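Local coordinates for protein arylesterase (Sulfolobus solfataricus, PDB 5L2P) that hydrolyses a broad range of substrates, including aromatic esters, p-nitrophenyl fatty acid esters and the organophosphate paraoxon, at residues E258-A261 with Y262-E266. Residues are numbered along the deposited sequence; the frame is centred on the assembly and turned at random.
Sequences EAYA and YRLME
One turn apart on helix 254-266, Tyr260 and Leu264 meet through a ring and a branched aliphatic chain: CE2 of Tyr260 lies 3.5 Å from CD1 of Leu264, while CG of Leu264 sits over one ring face, displaced toward the rim. With CG anti to the nitrogen and beside the carbonyl carbon (chi1 -175°), the ring of Tyr260 stands out from the helix and leans enough toward its C-terminal end for Leu264, whose forked end can follow a flat surface, to lie against it. The backbone fixes this spacing: Leu264 N donates to Tyr260 O at 3.0 Å, and Met265 N to Ala261 O at 3.1 Å, in the i to i+4 pattern of an alpha helix. Ala261, small enough for close approach, faces Val245 and Ser273 of the flanking strands; Leu264 reaches Ala243 and Thr271, and Tyr260 rests on Val186, Leu232 and Gln179. Were Tyr260 reduced to an alanine, Leu264 would probably lose its aromatic neighbour and a gap would be likely to open beside Gln179. Glu258 turns elsewhere, its carboxylate bridging to Arg275 and to Lys193 of the second subunit. The helix of this beta-alpha-beta unit of the alpha/beta hydrolase fold thus sets an apolar face against the sheet, while its charged Glu258 can tie strand and neighbouring subunit together.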
loop_
_atom_site.group_PDB
_atom_site.type_symbol
_atom_site.label_atom_id
_atom_site.label_comp_id
_atom_site.label_asym_id
_atom_site.label_seq_id
_atom_site.Cartn_x
_atom_site.Cartn_y
_atom_site.Cartn_z
ATOM N N GLU A 258 11.252 -2.959 -6.711
ATOM C CA GLU A 258 10.440 -1.963 -7.425
ATOM C C GLU A 258 11.061 -0.558 -7.378
ATOM O O GLU A 258 11.035 0.133 -8.353
ATOM C CB GLU A 258 9.003 -1.971 -6.909
ATOM C CG GLU A 258 8.278 -3.282 -7.285
ATOM C CD GLU A 258 6.861 -3.391 -6.734
ATOM O OE1 GLU A 258 6.480 -2.639 -5.798
ATOM O OE2 GLU A 258 6.112 -4.240 -7.234
ATOM N N ALA A 259 11.713 -0.224 -6.268
ATOM C CA ALA A 259 12.532 0.976 -6.164
ATOM C C ALA A 259 13.692 1.054 -7.134
ATOM O O ALA A 259 13.966 2.101 -7.703
ATOM C CB ALA A 259 13.066 1.092 -4.754
ATOM N N TYR A 260 14.408 -0.057 -7.306
ATOM C CA TYR A 260 15.531 -0.154 -8.243
ATOM C C TYR A 260 15.057 0.069 -9.670
ATOM O O TYR A 260 15.675 0.790 -10.427
ATOM C CB TYR A 260 16.180 -1.546 -8.137
ATOM C CG TYR A 260 17.435 -1.710 -8.990
ATOM C CD1 TYR A 260 18.618 -1.082 -8.658
ATOM C CD2 TYR A 260 17.428 -2.495 -10.132
ATOM C CE1 TYR A 260 19.764 -1.224 -9.440
ATOM C CE2 TYR A 260 18.562 -2.626 -10.926
ATOM C CZ TYR A 260 19.718 -1.971 -10.581
ATOM O OH TYR A 260 20.873 -2.068 -11.355
ATOM N N ALA A 261 13.928 -0.535 -10.009
ATOM C CA ALA A 261 13.347 -0.398 -11.323
ATOM C C ALA A 261 12.903 1.043 -11.571
ATOM O O ALA A 261 13.119 1.572 -12.647
ATOM C CB ALA A 261 12.177 -1.338 -11.475
ATOM N N TYR A 262 12.321 1.705 -10.578
ATOM C CA TYR A 262 11.983 3.122 -10.764
ATOM C C TYR A 262 13.225 3.994 -10.921
ATOM O O TYR A 262 13.243 4.882 -11.763
ATOM C CB TYR A 262 11.050 3.688 -9.689
ATOM C CG TYR A 262 10.809 5.173 -9.937
ATOM C CD1 TYR A 262 10.248 5.628 -11.138
ATOM C CD2 TYR A 262 11.169 6.123 -8.988
ATOM C CE1 TYR A 262 10.062 6.987 -11.375
ATOM C CE2 TYR A 262 10.980 7.481 -9.201
ATOM C CZ TYR A 262 10.442 7.915 -10.409
ATOM O OH TYR A 262 10.250 9.259 -10.647
ATOM N N ARG A 263 14.252 3.736 -10.125
ATOM C CA ARG A 263 15.497 4.473 -10.239
ATOM C C ARG A 263 16.134 4.382 -11.631
ATOM O O ARG A 263 16.709 5.372 -12.129
ATOM C CB ARG A 263 16.506 4.034 -9.171
ATOM C CG ARG A 263 16.228 4.656 -7.822
ATOM C CD ARG A 263 16.814 6.048 -7.674
ATOM N NE ARG A 263 18.267 6.057 -7.494
ATOM C CZ ARG A 263 18.910 5.644 -6.392
ATOM N NH1 ARG A 263 18.242 5.108 -5.344
ATOM N NH2 ARG A 263 20.241 5.738 -6.345
ATOM N N LEU A 264 16.066 3.200 -12.233
ATOM C CA LEU A 264 16.523 3.016 -13.604
ATOM C C LEU A 264 15.673 3.850 -14.577
ATOM O O LEU A 264 16.216 4.491 -15.440
ATOM C CB LEU A 264 16.456 1.553 -14.005
ATOM C CG LEU A 264 17.468 0.620 -13.292
ATOM C CD1 LEU A 264 17.183 -0.839 -13.662
ATOM C CD2 LEU A 264 18.937 0.916 -13.560
ATOM N N MET A 265 14.343 3.822 -14.439
ATOM C CA MET A 265 13.457 4.580 -15.303
ATOM C C MET A 265 13.747 6.065 -15.225
ATOM O O MET A 265 13.800 6.754 -16.249
ATOM C CB MET A 265 12.010 4.376 -14.917
ATOM C CG MET A 265 11.397 3.100 -15.400
ATOM S SD MET A 265 9.722 2.910 -14.704
ATOM C CE MET A 265 9.368 1.194 -15.180
ATOM N N GLU A 266 13.926 6.546 -14.006
ATOM C CA GLU A 266 14.256 7.925 -13.771
ATOM C C GLU A 266 15.610 8.315 -14.350
ATOM O O GLU A 266 15.786 9.477 -14.749
ATOM C CB GLU A 266 14.243 8.152 -12.285
ATOM C CG GLU A 266 14.189 9.594 -11.864
ATOM C CD GLU A 266 14.193 9.711 -10.349
ATOM O OE1 GLU A 266 14.030 8.638 -9.662
ATOM O OE2 GLU A 266 14.329 10.872 -9.856
#